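Local coordinates for isomaltodextranase (Arthrobacter globiformis, PDB 5AWO), which hydrolyses (1->6)-alpha-D-glucosidic linkages in dextran-type polysaccharides, releasing successive isomaltose units from the non-reducing ends of the chains, at residues Pro53-Trp59 / Tyr99-His105; Asp76-Gly82 / Lys118-Tyr124. All blocks are in the same frame, centred on the assembly; numbering follows the deposited sequence.

Contact 1 of 2, residues Pro53-Trp59 / Tyr99-His105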
loop_
_atom_site.group_PDB
_atom_site.type_symbol
_atom_site.label_atom_id
_atom_site.label_comp_id
_atom_site.label_asym_id
_atom_site.label_seq_id
_atom_site.Cartn_x
_atom_site.Cartn_y
_atom_site.Cartn_z
ATOM N N PRO A 53 8.599 21.648 -14.845
ATOM C CA PRO A 53 7.307 21.765 -14.190
ATOM C C PRO A 53 6.154 21.909 -15.182
ATOM O O PRO A 53 6.291 22.518 -16.258
ATOM C CB PRO A 53 7.470 23.025 -13.312
ATOM C CG PRO A 53 8.515 23.820 -13.996
ATOM C CD PRO A 53 9.470 22.813 -14.598
ATOM N N ILE A 54 5.011 21.331 -14.858
ATOM C CA ILE A 54 3.872 21.407 -15.776
ATOM C C ILE A 54 3.364 22.858 -15.826
ATOM O O ILE A 54 3.095 23.459 -14.778
ATOM C CB ILE A 54 2.745 20.414 -15.429
ATOM C CG1 ILE A 54 1.732 20.302 -16.591
ATOM C CG2 ILE A 54 2.065 20.771 -14.116
ATOM C CD1 ILE A 54 0.652 19.247 -16.431
ATOM N N PRO A 55 3.224 23.419 -17.039
ATOM C CA PRO A 55 2.531 24.708 -17.113
ATOM C C PRO A 55 1.103 24.671 -16.615
ATOM O O PRO A 55 0.412 23.668 -16.735
ATOM C CB PRO A 55 2.577 25.048 -18.610
ATOM C CG PRO A 55 3.746 24.314 -19.136
ATOM C CD PRO A 55 3.750 23.009 -18.354
ATOM N N GLU A 56 0.638 25.794 -16.069
ATOM C CA GLU A 56 -0.675 25.843 -15.505
ATOM C C GLU A 56 -1.754 25.510 -16.530
ATOM O O GLU A 56 -2.723 24.865 -16.184
ATOM C CB GLU A 56 -0.944 27.228 -14.886
ATOM C CG GLU A 56 -2.119 27.257 -13.937
ATOM C CD GLU A 56 -2.304 28.605 -13.255
ATOM O OE1 GLU A 56 -1.982 29.621 -13.914
ATOM O OE2 GLU A 56 -2.745 28.622 -12.088
ATOM N N ASN A 57 -1.614 25.992 -17.777
ATOM C CA ASN A 57 -2.627 25.648 -18.779
ATOM C C ASN A 57 -2.656 24.165 -19.132
ATOM O O ASN A 57 -3.737 23.611 -19.398
ATOM C CB ASN A 57 -2.489 26.437 -20.078
ATOM C CG ASN A 57 -3.725 26.273 -20.954
ATOM O OD1 ASN A 57 -4.831 26.578 -20.520
ATOM N ND2 ASN A 57 -3.559 25.704 -22.146
ATOM N N GLU A 58 -1.488 23.523 -19.108
ATOM C CA GLU A 58 -1.436 22.068 -19.342
ATOM C C GLU A 58 -2.079 21.302 -18.199
ATOM O O GLU A 58 -2.802 20.331 -18.419
ATOM C CB GLU A 58 -0.005 21.635 -19.568
ATOM C CG GLU A 58 0.452 22.029 -20.957
ATOM C CD GLU A 58 -0.352 21.303 -22.016
ATOM O OE1 GLU A 58 -0.047 20.142 -22.281
ATOM O OE2 GLU A 58 -1.332 21.864 -22.537
ATOM N N TRP A 59 -1.866 21.766 -16.968
ATOM C CA TRP A 59 -2.582 21.233 -15.820
ATOM C C TRP A 59 -4.105 21.354 -15.989
ATOM O O TRP A 59 -4.847 20.399 -15.775
ATOM C CB TRP A 59 -2.082 21.963 -14.578
ATOM C CG TRP A 59 -2.834 21.869 -13.288
ATOM C CD1 TRP A 59 -3.602 22.855 -12.713
ATOM C CD2 TRP A 59 -2.817 20.787 -12.334
ATOM N NE1 TRP A 59 -4.071 22.444 -11.504
ATOM C CE2 TRP A 59 -3.584 21.188 -11.222
ATOM C CE3 TRP A 59 -2.208 19.528 -12.309
ATOM C CZ2 TRP A 59 -3.813 20.354 -10.118
ATOM C CZ3 TRP A 59 -2.420 18.714 -11.198
ATOM C CH2 TRP A 59 -3.203 19.113 -10.133
ATOM N N TYR A 99 1.757 25.521 -7.232
ATOM C CA TYR A 99 2.668 24.499 -7.750
ATOM C C TYR A 99 3.967 25.080 -8.327
ATOM O O TYR A 99 5.033 24.482 -8.210
ATOM C CB TYR A 99 1.971 23.619 -8.797
ATOM C CG TYR A 99 2.952 22.750 -9.543
ATOM C CD1 TYR A 99 3.528 21.636 -8.951
ATOM C CD2 TYR A 99 3.367 23.083 -10.823
ATOM C CE1 TYR A 99 4.467 20.861 -9.634
ATOM C CE2 TYR A 99 4.293 22.304 -11.511
ATOM C CZ TYR A 99 4.845 21.200 -10.900
ATOM O OH TYR A 99 5.788 20.472 -11.581
ATOM N N ASN A 100 3.875 26.263 -8.942
ATOM C CA ASN A 100 5.022 26.900 -9.571
ATOM C C ASN A 100 4.810 28.416 -9.593
ATOM O O ASN A 100 3.687 28.863 -9.682
ATOM C CB ASN A 100 5.178 26.388 -11.017
ATOM C CG ASN A 100 6.421 26.915 -11.700
ATOM O OD1 ASN A 100 6.366 27.894 -12.477
ATOM N ND2 ASN A 100 7.556 26.306 -11.415
ATOM N N ASP A 101 5.898 29.171 -9.503
ATOM C CA ASP A 101 5.815 30.644 -9.503
ATOM C C ASP A 101 5.153 31.226 -10.768
ATOM O O ASP A 101 4.704 32.372 -10.728
ATOM C CB ASP A 101 7.203 31.273 -9.308
ATOM C CG ASP A 101 7.757 31.088 -7.907
ATOM O OD1 ASP A 101 7.023 30.618 -7.003
ATOM O OD2 ASP A 101 8.956 31.395 -7.737
ATOM N N SER A 102 5.118 30.467 -11.881
ATOM C CA SER A 102 4.441 30.911 -13.122
ATOM C C SER A 102 2.925 30.842 -13.051
ATOM O O SER A 102 2.222 31.418 -13.901
ATOM C CB SER A 102 4.915 30.103 -14.344
ATOM O OG SER A 102 4.472 28.754 -14.271
ATOM N N TRP A 103 2.399 30.106 -12.079
ATOM C CA TRP A 103 0.967 29.857 -11.964
ATOM C C TRP A 103 0.288 31.149 -11.502
ATOM O O TRP A 103 0.811 31.851 -10.634
ATOM C CB TRP A 103 0.695 28.705 -10.991
ATOM C CG TRP A 103 0.948 27.345 -11.604
ATOM C CD1 TRP A 103 1.853 27.034 -12.561
ATOM C CD2 TRP A 103 0.233 26.153 -11.307
ATOM N NE1 TRP A 103 1.734 25.702 -12.908
ATOM C CE2 TRP A 103 0.751 25.137 -12.143
ATOM C CE3 TRP A 103 -0.803 25.833 -10.428
ATOM C CZ2 TRP A 103 0.272 23.824 -12.094
ATOM C CZ3 TRP A 103 -1.281 24.528 -10.395
ATOM C CH2 TRP A 103 -0.724 23.539 -11.221
ATOM N N GLN A 104 -0.865 31.441 -12.092
ATOM C CA GLN A 104 -1.673 32.601 -11.717
ATOM C C GLN A 104 -2.615 32.323 -10.562
ATOM O O GLN A 104 -3.154 33.264 -9.955
ATOM C CB GLN A 104 -2.468 33.069 -12.937
ATOM C CG GLN A 104 -1.583 33.571 -14.065
ATOM C CD GLN A 104 -2.387 34.026 -15.278
ATOM O OE1 GLN A 104 -3.056 33.222 -15.934
ATOM N NE2 GLN A 104 -2.324 35.319 -15.585
ATOM N N HIS A 105 -2.844 31.048 -10.245
ATOM C CA HIS A 105 -3.793 30.681 -9.220
ATOM C C HIS A 105 -3.121 29.821 -8.176
ATOM O O HIS A 105 -2.203 29.070 -8.511
ATOM C CB HIS A 105 -4.960 29.924 -9.826
ATOM C CG HIS A 105 -5.622 30.636 -10.961
ATOM N ND1 HIS A 105 -6.494 31.684 -10.764
ATOM C CD2 HIS A 105 -5.551 30.449 -12.302
ATOM C CE1 HIS A 105 -6.919 32.124 -11.935
ATOM N NE2 HIS A 105 -6.368 31.389 -12.882
HETATM O O HOH W 1 2.369 28.084 -16.050
HETATM O O HOH W 2 -4.145 30.664 -15.374
#
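W103, in the loop before helix 107-116 of the TIM barrel, lies against the start of helix 56-68, whose N-cap position is held by P55. The aliphatic part of E56 covers one indole face, CB standing 3.6 Å from the centroid of the five-membered ring and almost on its normal, while Y99 CB packs on the opposite face. At the rim, W103 NE1 donates to I54 O (3.2 Å), the acceptor lying in the ring plane. The far end of the indole reaches W59, with W103 CH2 over one face of that ring and the two planes oblique at 40°. A glycine in place of W103 would probably leave I54 O without this donor and open a gap between E56, Y99 and W59. With CG anti to the backbone N (chi1 -163°) and an extended chain, E56 carries its carboxylate past the indole to two consecutive amides: Q104 N gives a nearly straight bond to OE1 (2.8 Å), and H105 N meets the syn lone pair of OE2 (3.0 Å). W110 NE1 also donates to OE2. Farther out, an Asx turn shapes the loop within the type I turn N100 to W103. N100 OD1 accepts from S102 N and S102 OG on opposite faces of its amide plane, and S102 OG accepts a hydrogen bond from a water that in turn accepts from E56 N at 2.9 Å.

Contact 2 of 2, residues Asp76-Gly82 / Lys118-Tyr124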
loop_
_atom_site.group_PDB
_atom_site.type_symbol
_atom_site.label_atom_id
_atom_site.label_comp_id
_atom_site.label_asym_id
_atom_site.label_seq_id
_atom_site.Cartn_x
_atom_site.Cartn_y
_atom_site.Cartn_z
ATOM N N ASP A 76 -10.448 10.435 -9.595
ATOM C CA ASP A 76 -10.969 11.778 -9.289
ATOM C C ASP A 76 -10.033 12.624 -8.485
ATOM O O ASP A 76 -10.420 13.680 -8.041
ATOM C CB ASP A 76 -12.342 11.707 -8.636
ATOM C CG ASP A 76 -12.363 10.888 -7.409
ATOM O OD1 ASP A 76 -11.298 10.624 -6.847
ATOM O OD2 ASP A 76 -13.474 10.470 -6.991
ATOM N N ILE A 77 -8.798 12.163 -8.295
ATOM C CA ILE A 77 -7.707 12.994 -7.768
ATOM C C ILE A 77 -6.749 13.382 -8.897
ATOM O O ILE A 77 -6.296 12.505 -9.627
ATOM C CB ILE A 77 -6.934 12.229 -6.687
ATOM C CG1 ILE A 77 -7.806 11.935 -5.457
ATOM C CG2 ILE A 77 -5.652 12.969 -6.310
ATOM C CD1 ILE A 77 -7.210 10.909 -4.520
ATOM N N ALA A 78 -6.464 14.678 -9.056
ATOM C CA ALA A 78 -5.430 15.179 -9.946
ATOM C C ALA A 78 -4.260 15.580 -9.076
ATOM O O ALA A 78 -4.394 16.458 -8.196
ATOM C CB ALA A 78 -5.918 16.369 -10.746
ATOM N N CYS A 79 -3.133 14.901 -9.248
ATOM C CA CYS A 79 -1.995 15.022 -8.336
ATOM C C CYS A 79 -0.796 15.670 -8.992
ATOM O O CYS A 79 -0.396 15.287 -10.101
ATOM C CB CYS A 79 -1.594 13.632 -7.851
ATOM S SG CYS A 79 -0.380 13.549 -6.491
ATOM N N THR A 80 -0.215 16.662 -8.337
ATOM C CA THR A 80 1.026 17.238 -8.792
ATOM C C THR A 80 2.200 16.290 -8.525
ATOM O O THR A 80 2.056 15.198 -7.984
ATOM C CB THR A 80 1.249 18.624 -8.149
ATOM O OG1 THR A 80 1.407 18.477 -6.734
ATOM C CG2 THR A 80 0.068 19.551 -8.415
ATOM N N ASP A 81 3.375 16.730 -8.960
ATOM C CA ASP A 81 4.592 15.958 -8.783
ATOM C C ASP A 81 5.774 16.885 -8.510
ATOM O O ASP A 81 5.588 17.952 -7.890
ATOM C CB ASP A 81 4.810 15.004 -9.976
ATOM C CG ASP A 81 5.630 13.787 -9.587
ATOM O OD1 ASP A 81 5.147 12.964 -8.780
ATOM O OD2 ASP A 81 6.789 13.725 -10.083
ATOM N N GLY A 82 6.991 16.484 -8.854
ATOM C CA GLY A 82 8.183 17.229 -8.568
ATOM C C GLY A 82 8.420 18.396 -9.502
ATOM O O GLY A 82 7.468 19.001 -9.983
ATOM N N LYS A 118 -16.213 17.428 -9.568
ATOM C CA LYS A 118 -16.317 16.205 -8.758
ATOM C C LYS A 118 -14.940 15.529 -8.542
ATOM O O LYS A 118 -14.835 14.305 -8.464
ATOM C CB LYS A 118 -17.300 15.192 -9.367
ATOM C CG LYS A 118 -18.668 15.743 -9.777
ATOM C CD LYS A 118 -19.468 14.676 -10.525
ATOM C CE LYS A 118 -20.571 15.265 -11.378
ATOM N NZ LYS A 118 -21.587 15.983 -10.568
ATOM N N MET A 119 -13.910 16.359 -8.404
ATOM C CA MET A 119 -12.531 15.879 -8.271
ATOM C C MET A 119 -11.865 16.557 -7.074
ATOM O O MET A 119 -12.389 17.538 -6.510
ATOM C CB MET A 119 -11.769 16.192 -9.546
ATOM C CG MET A 119 -12.250 15.395 -10.751
ATOM S SD MET A 119 -11.366 15.727 -12.256
ATOM C CE MET A 119 -9.776 14.967 -11.893
ATOM N N LYS A 120 -10.691 16.034 -6.715
ATOM C CA LYS A 120 -9.916 16.480 -5.562
ATOM C C LYS A 120 -8.466 16.709 -5.971
ATOM O O LYS A 120 -7.975 16.153 -6.969
ATOM C CB LYS A 120 -9.977 15.450 -4.448
ATOM C CG LYS A 120 -11.388 15.236 -3.892
ATOM C CD LYS A 120 -11.489 14.033 -2.965
ATOM C CE LYS A 120 -12.875 13.377 -3.061
ATOM N NZ LYS A 120 -13.121 12.172 -2.209
ATOM N N LEU A 121 -7.786 17.550 -5.205
ATOM C CA LEU A 121 -6.375 17.846 -5.388
ATOM C C LEU A 121 -5.475 16.898 -4.626
ATOM O O LEU A 121 -5.613 16.720 -3.427
ATOM C CB LEU A 121 -6.104 19.261 -4.861
ATOM C CG LEU A 121 -4.667 19.774 -4.936
ATOM C CD1 LEU A 121 -4.197 19.936 -6.367
ATOM C CD2 LEU A 121 -4.554 21.086 -4.167
ATOM N N GLY A 122 -4.502 16.308 -5.333
ATOM C CA GLY A 122 -3.411 15.579 -4.708
ATOM C C GLY A 122 -2.145 16.386 -4.804
ATOM O O GLY A 122 -1.880 17.028 -5.817
ATOM N N VAL A 123 -1.382 16.424 -3.702
ATOM C CA VAL A 123 -0.179 17.226 -3.654
ATOM C C VAL A 123 1.081 16.392 -3.426
ATOM O O VAL A 123 1.134 15.590 -2.507
ATOM C CB VAL A 123 -0.261 18.322 -2.573
ATOM C CG1 VAL A 123 1.079 19.040 -2.415
ATOM C CG2 VAL A 123 -1.325 19.334 -2.954
ATOM N N TYR A 124 2.068 16.651 -4.272
ATOM C CA TYR A 124 3.444 16.172 -4.057
ATOM C C TYR A 124 4.216 17.243 -3.294
ATOM O O TYR A 124 4.421 18.348 -3.786
ATOM C CB TYR A 124 4.078 15.903 -5.404
ATOM C CG TYR A 124 5.550 15.545 -5.434
ATOM C CD1 TYR A 124 6.546 16.504 -5.278
ATOM C CD2 TYR A 124 5.960 14.242 -5.712
ATOM C CE1 TYR A 124 7.892 16.184 -5.337
ATOM C CE2 TYR A 124 7.308 13.942 -5.811
ATOM C CZ TYR A 124 8.259 14.907 -5.626
ATOM O OH TYR A 124 9.616 14.603 -5.703
HETATM O O HOH W 3 -14.346 13.595 -5.848
HETATM O O HOH W 4 3.831 19.492 -6.247
#
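Y124 lies with one ring face against the backbone of D81 and G82: D81 C sits toward the rim, G82 N over the centre, and G82 CA makes a CH-pi contact 3.9 Å from the ring centroid. Its chi1 of 173° swings the ring away from its own N and out over the D81-G82 peptide, and its hydroxyl is hydrogen-bonded to D201, the probable nucleophile. The D81 carboxylate approaches the ring obliquely, its plane turned 49° from it, with OD1 3.4 Å from Y124 CD2; OD2 accepts from G82 N. Beside them T80 turns OG1 between its own N and carbonyl carbon (chi1 65°), where it receives Y124 N at 3.1 Å in an almost straight bond. One water joins T80 OG1, D81 O and Y124 O. Y124 ends strand 120-124, and T80 to G82 follow strand 77-79, its parallel neighbour in the (beta/alpha)8 barrel of this GH27 enzyme; a beta-alpha-beta crossover through helix 107-116 links the two strands. K120 N to D76 O (2.7 Å), A78 N to K120 O, G122 N to A78 O and T80 N to G122 O pair the backbones. I77 and C79 point to one face of the sheet, beside the backbone of G122, and I77 CG2 comes within 3.7 Å of G122 N. On the face of A78 and L121, W59 and helix 107-116 pack. Near the strand starts, M119 CE comes 4.3 Å from A78 CB.

Contact 2 is buried within the barrel, whereas contact 1 is partly buried and lies farther from the centre of the chain, where helix 56-68 meets the loop leading to helix 107-116. Regular parallel backbone pairing dominates 76-82 with 118-124; in 53-59 with 99-105 indole packing and a carboxylate holding loop amides do most of the work. They join directly: Y99 OH is probably hydrogen-bonded to G82 O (2.7 Å), and W59 CH2 packs on A78 O and T80 CG2. W59 thus serves both, receiving W103 in one and covering the strands in the other. Contact 2 reaches the probable nucleophile D201 through Y124, while the Y99 side chain remains about 11 Å from that of D201.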